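Local coordinates for restriction endonuclease S subunits (PDB 3OKG), which probably binds DNA and, as the S subunit of a type I restriction-modification system, gives sequence specificity to the methyltransferase it forms with M subunits, at residues Leu136-Phe141 with Arg398-Ile403; Pro130-His135 with Arg178-Lys183. One frame throughout, in Å; residues are numbered along the deposited sequence.

Contact 1. Residues Leu136-Phe141 with Arg398-Ile403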
# COMPACT_ATOMS: atom_id res chain seq x y z
N LEU A 136 -23.56 -1.15 -9.75
CA LEU A 136 -23.95 0.24 -9.95
C LEU A 136 -23.94 1.02 -8.64
O LEU A 136 -23.38 2.12 -8.58
CB LEU A 136 -25.34 0.31 -10.59
CG LEU A 136 -25.72 1.64 -11.25
CD1 LEU A 136 -24.60 2.12 -12.16
CD2 LEU A 136 -27.03 1.52 -12.01
N CYS A 137 -24.54 0.46 -7.60
CA CYS A 137 -24.58 1.14 -6.31
C CYS A 137 -23.23 1.32 -5.64
O CYS A 137 -23.08 2.17 -4.77
CB CYS A 137 -25.54 0.43 -5.35
SG CYS A 137 -27.23 0.71 -5.85
N ARG A 138 -22.24 0.52 -6.03
CA ARG A 138 -20.89 0.73 -5.50
C ARG A 138 -20.13 1.86 -6.18
O ARG A 138 -19.02 2.21 -5.75
CB ARG A 138 -20.10 -0.58 -5.60
CG ARG A 138 -20.62 -1.57 -4.57
CD ARG A 138 -19.73 -2.73 -4.35
NE ARG A 138 -18.35 -2.37 -4.07
CZ ARG A 138 -17.82 -2.19 -2.87
NH1 ARG A 138 -18.56 -2.28 -1.78
NH2 ARG A 138 -16.53 -1.90 -2.77
N SER A 139 -20.70 2.42 -7.23
CA SER A 139 -19.97 3.47 -7.95
C SER A 139 -20.00 4.80 -7.20
O SER A 139 -21.02 5.15 -6.59
CB SER A 139 -20.53 3.71 -9.35
OG SER A 139 -19.92 4.87 -9.88
N ASP A 140 -18.91 5.54 -7.29
CA ASP A 140 -18.88 6.96 -6.85
C ASP A 140 -19.99 7.79 -7.54
O ASP A 140 -20.46 8.77 -6.99
CB ASP A 140 -17.52 7.60 -7.19
CG ASP A 140 -16.37 7.08 -6.34
OD1 ASP A 140 -16.59 6.31 -5.38
OD2 ASP A 140 -15.22 7.46 -6.65
N PHE A 141 -20.40 7.39 -8.73
CA PHE A 141 -21.46 8.12 -9.44
C PHE A 141 -22.72 8.23 -8.57
O PHE A 141 -23.46 9.23 -8.65
CB PHE A 141 -21.79 7.45 -10.78
CG PHE A 141 -22.82 8.20 -11.58
CD1 PHE A 141 -22.47 9.37 -12.24
CD2 PHE A 141 -24.13 7.76 -11.64
CE1 PHE A 141 -23.42 10.08 -12.98
CE2 PHE A 141 -25.08 8.47 -12.37
CZ PHE A 141 -24.72 9.63 -13.03
N ARG A 398 -10.27 1.75 -5.44
CA ARG A 398 -10.09 2.73 -6.52
C ARG A 398 -9.96 2.09 -7.92
O ARG A 398 -10.37 2.68 -8.93
CB ARG A 398 -8.89 3.62 -6.22
CG ARG A 398 -9.07 4.45 -4.92
CD ARG A 398 -10.42 5.21 -4.84
NE ARG A 398 -10.68 5.99 -6.05
CZ ARG A 398 -11.86 6.51 -6.37
NH1 ARG A 398 -12.90 6.38 -5.54
NH2 ARG A 398 -12.01 7.20 -7.50
N LEU A 399 -9.36 0.91 -7.98
CA LEU A 399 -9.36 0.18 -9.24
C LEU A 399 -10.76 -0.28 -9.57
O LEU A 399 -11.15 -0.29 -10.73
CB LEU A 399 -8.44 -1.05 -9.19
CG LEU A 399 -6.95 -0.84 -8.94
CD1 LEU A 399 -6.16 -2.13 -9.31
CD2 LEU A 399 -6.39 0.34 -9.65
N GLU A 400 -11.51 -0.70 -8.55
CA GLU A 400 -12.93 -1.02 -8.78
C GLU A 400 -13.62 0.16 -9.46
O GLU A 400 -14.36 -0.00 -10.43
CB GLU A 400 -13.64 -1.34 -7.46
CG GLU A 400 -15.16 -1.54 -7.63
CD GLU A 400 -15.87 -1.85 -6.30
OE1 GLU A 400 -15.39 -1.39 -5.23
OE2 GLU A 400 -16.92 -2.54 -6.32
N GLN A 401 -13.42 1.37 -8.92
CA GLN A 401 -14.06 2.55 -9.47
C GLN A 401 -13.68 2.80 -10.93
O GLN A 401 -14.53 3.15 -11.74
CB GLN A 401 -13.71 3.79 -8.62
CG GLN A 401 -14.48 4.99 -9.05
CD GLN A 401 -15.98 4.79 -8.96
OE1 GLN A 401 -16.49 4.30 -7.95
NE2 GLN A 401 -16.70 5.17 -10.01
N ALA A 402 -12.42 2.60 -11.27
CA ALA A 402 -12.02 2.81 -12.66
C ALA A 402 -12.71 1.81 -13.59
O ALA A 402 -13.15 2.15 -14.68
CB ALA A 402 -10.49 2.74 -12.80
N ILE A 403 -12.89 0.58 -13.12
CA ILE A 403 -13.67 -0.42 -13.89
C ILE A 403 -15.15 -0.02 -14.05
O ILE A 403 -15.73 -0.09 -15.14
CB ILE A 403 -13.53 -1.83 -13.25
CG1 ILE A 403 -12.07 -2.32 -13.35
CG2 ILE A 403 -14.47 -2.83 -13.91
CD1 ILE A 403 -11.76 -3.52 -12.46
O HOH W 1 -14.41 8.51 -9.02
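Arg138 and Glu400 form the more regular of two salt bridges that join residues 138-140, the turn and the start of helix 140-143, to helix 392-407. The guanidinium offers its NE side: NE reaches Glu400 OE2 at 2.7 Å and NH2 reaches Glu400 OE1 at 2.8 Å, each carboxylate oxygen using its syn lone pair. The two planes are 21° apart, an alignment that the bend at chi3 of Arg138 (51°) and the extended Glu400 chain bring about. The second bridge is lopsided. Asp140 OD2 takes a nearly straight bond from Arg398 NH1 at 2.8 Å, while NH2 adds a weak one and shares water 1 with the same oxygen; Asp140 OD1 turns instead to Lys100.

Between the bridges, the side-chain amide of Gln401 makes two hydrogen bonds across the contact. Gln401 NE2 donates to Ser139 OG at 3.2 Å, in the amide plane, and Gln401 OE1 accepts from the backbone N of Asp140 at 2.8 Å, that donor standing above the carbonyl plane. Ser139 is the N-cap of helix 140-143, and its OG also accepts from the backbone N of Phe141, 2.8 Å away. The amide stacks on the carboxylate of Asp140, their planes 14° apart, and CB of Gln401 lies over the rim of one face of the Arg398 guanidinium.

The chemistry is almost wholly polar. Two charge pairs of reversed polarity flank a glutamine that binds both the capping hydroxyl and a backbone N-H at a helix start, so helix 392-407, mostly predicted coiled coil, is tied to the N-terminal specificity domain by directional bonds.

Contact 2. Residues Pro130-His135 with Arg178-Lys183; sequences PEFLFH and RRIVAK. With SO4 (sulfate ion), chain E.
Val181 projects from helix 174-216 onto the backbone of helix 130-137, where both its methyls meet CB of Glu131, each at 3.8 Å for CG1 and CG2 alike. CG2 reaches on to Phe132, lying 3.5 Å from its backbone N and approaching its CB, at the edge of the aromatic ring. CG1, anti to the backbone N of Val181 (chi1 166°), extends to His135, within 4.3 Å of its CD2. The apolar contact is completed by Phe132 and Ile180, whose side chains meet at a slant, CE1 of the ring standing 4.1 Å from CD1 of the isoleucine. One face of the His135 imidazole is covered by CD2 of Phe134. The segment axes approach to 9.0 Å at an angle of 55°, and the CA atoms of Phe132 and Val181 are 5.9 Å apart.

Polar groups work around this apolar centre. NE2 of His135 is hydrogen-bonded to Glu185, one turn beyond Val181 on helix 174-216. Arg178 holds a sulfate ion, probably from the crystallisation liquor, through a bond of 2.6 Å from NH2 to O3 in the guanidinium plane; its NH1 forms a salt bridge with Glu129.

Helix 130-137 thus packs on helix 174-216, also touches strand 102-104 through Glu131 and Phe134 on Leu104, and meets helix 392-407 through His135 on Leu404; that helix also reaches Ile180 through Ala407.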
# COMPACT_ATOMS: atom_id res chain seq x y z
N PRO A 130 -30.31 -7.85 -10.13
CA PRO A 130 -29.72 -7.55 -8.81
C PRO A 130 -28.21 -7.31 -8.87
O PRO A 130 -27.72 -6.39 -8.25
CB PRO A 130 -30.04 -8.81 -7.97
CG PRO A 130 -31.37 -9.32 -8.56
CD PRO A 130 -31.33 -8.93 -10.06
N GLU A 131 -27.48 -8.13 -9.61
CA GLU A 131 -26.02 -8.00 -9.64
C GLU A 131 -25.62 -6.69 -10.32
O GLU A 131 -24.58 -6.10 -9.98
CB GLU A 131 -25.38 -9.18 -10.39
CG GLU A 131 -25.43 -10.52 -9.64
CD GLU A 131 -26.82 -11.20 -9.60
OE1 GLU A 131 -26.95 -12.18 -8.83
OE2 GLU A 131 -27.78 -10.78 -10.32
N PHE A 132 -26.44 -6.27 -11.28
CA PHE A 132 -26.18 -4.99 -11.96
C PHE A 132 -26.41 -3.85 -10.98
O PHE A 132 -25.58 -2.95 -10.86
CB PHE A 132 -27.04 -4.85 -13.23
CG PHE A 132 -26.70 -3.62 -14.04
CD1 PHE A 132 -25.61 -3.62 -14.89
CD2 PHE A 132 -27.46 -2.47 -13.93
CE1 PHE A 132 -25.28 -2.49 -15.63
CE2 PHE A 132 -27.15 -1.32 -14.66
CZ PHE A 132 -26.06 -1.33 -15.52
N LEU A 133 -27.53 -3.88 -10.25
CA LEU A 133 -27.74 -2.86 -9.20
C LEU A 133 -26.62 -2.83 -8.15
O LEU A 133 -26.20 -1.76 -7.69
CB LEU A 133 -29.12 -3.02 -8.52
CG LEU A 133 -30.33 -2.90 -9.45
CD1 LEU A 133 -31.60 -2.88 -8.62
CD2 LEU A 133 -30.26 -1.59 -10.29
N PHE A 134 -26.16 -4.01 -7.74
CA PHE A 134 -25.08 -4.08 -6.75
C PHE A 134 -23.87 -3.29 -7.26
O PHE A 134 -23.37 -2.40 -6.58
CB PHE A 134 -24.67 -5.55 -6.57
CG PHE A 134 -23.36 -5.73 -5.84
CD1 PHE A 134 -23.16 -5.15 -4.58
CD2 PHE A 134 -22.34 -6.49 -6.39
CE1 PHE A 134 -21.95 -5.33 -3.88
CE2 PHE A 134 -21.12 -6.66 -5.69
CZ PHE A 134 -20.94 -6.06 -4.44
N HIS A 135 -23.40 -3.63 -8.45
CA HIS A 135 -22.19 -2.96 -8.96
C HIS A 135 -22.39 -1.48 -9.22
O HIS A 135 -21.55 -0.65 -8.91
CB HIS A 135 -21.68 -3.66 -10.21
CG HIS A 135 -21.04 -4.98 -9.91
ND1 HIS A 135 -19.85 -5.08 -9.24
CD2 HIS A 135 -21.42 -6.25 -10.22
CE1 HIS A 135 -19.52 -6.35 -9.12
NE2 HIS A 135 -20.45 -7.08 -9.71
N ARG A 178 -26.45 -8.15 -17.70
CA ARG A 178 -25.78 -9.40 -17.30
C ARG A 178 -24.38 -9.48 -17.92
O ARG A 178 -23.42 -9.96 -17.29
CB ARG A 178 -26.63 -10.62 -17.70
CG ARG A 178 -27.97 -10.65 -16.94
CD ARG A 178 -28.68 -11.98 -17.12
NE ARG A 178 -29.04 -12.18 -18.51
CZ ARG A 178 -30.15 -11.74 -19.07
NH1 ARG A 178 -31.03 -11.04 -18.36
NH2 ARG A 178 -30.38 -12.00 -20.36
N ARG A 179 -24.24 -8.99 -19.14
CA ARG A 179 -22.94 -9.02 -19.79
C ARG A 179 -21.95 -8.11 -19.05
O ARG A 179 -20.80 -8.48 -18.78
CB ARG A 179 -23.07 -8.53 -21.22
CG ARG A 179 -21.78 -8.63 -21.98
CD ARG A 179 -21.85 -7.91 -23.32
NE ARG A 179 -20.50 -7.65 -23.82
CZ ARG A 179 -19.90 -6.48 -23.73
NH1 ARG A 179 -20.53 -5.44 -23.19
NH2 ARG A 179 -18.66 -6.34 -24.19
N ILE A 180 -22.40 -6.90 -18.74
CA ILE A 180 -21.56 -5.98 -17.97
C ILE A 180 -21.16 -6.54 -16.61
O ILE A 180 -20.04 -6.37 -16.18
CB ILE A 180 -22.28 -4.62 -17.79
CG1 ILE A 180 -22.39 -3.92 -19.16
CG2 ILE A 180 -21.51 -3.72 -16.74
CD1 ILE A 180 -23.30 -2.71 -19.20
N VAL A 181 -22.09 -7.17 -15.90
CA VAL A 181 -21.75 -7.78 -14.61
C VAL A 181 -20.61 -8.80 -14.75
O VAL A 181 -19.65 -8.85 -13.93
CB VAL A 181 -22.98 -8.52 -14.02
CG1 VAL A 181 -22.55 -9.44 -12.88
CG2 VAL A 181 -24.04 -7.51 -13.55
N ALA A 182 -20.69 -9.61 -15.80
CA ALA A 182 -19.66 -10.62 -16.02
C ALA A 182 -18.29 -9.97 -16.30
O ALA A 182 -17.27 -10.44 -15.79
CB ALA A 182 -20.06 -11.59 -17.17
N LYS A 183 -18.29 -8.91 -17.09
CA LYS A 183 -17.03 -8.25 -17.46
C LYS A 183 -16.42 -7.55 -16.26
O LYS A 183 -15.22 -7.61 -16.05
CB LYS A 183 -17.26 -7.20 -18.55
CG LYS A 183 -17.79 -7.76 -19.87
CD LYS A 183 -16.71 -8.52 -20.63
CE LYS A 183 -17.12 -8.77 -22.09
NZ LYS A 183 -15.96 -9.20 -22.93
S SO4 E . -28.51 -14.73 -21.76
O1 SO4 E . -29.69 -15.61 -21.69
O2 SO4 E . -27.66 -15.16 -22.87
O3 SO4 E . -28.96 -13.36 -22.00
O4 SO4 E . -27.72 -14.80 -20.52

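The contacts follow one another along the chain: contact 2 involves the first six residues of helix 130-137, contact 1 the residues just after it, into the start of helix 140-143. Their centres are about 12 Å apart. Contact 2 spans 43 residues, contact 1 257, bringing the end of the chain back to the N-terminal specificity domain. The two differ in chemistry, apolar in contact 2 and charged or polar in contact 1. The sulfate is held by Arg178 at the edge of contact 2 and takes no part in contact 1. Helices 174-216 and 392-407 also touch each other, as Ile403 rests on Val184, Leu187 and Met188, so the three helices form one cluster.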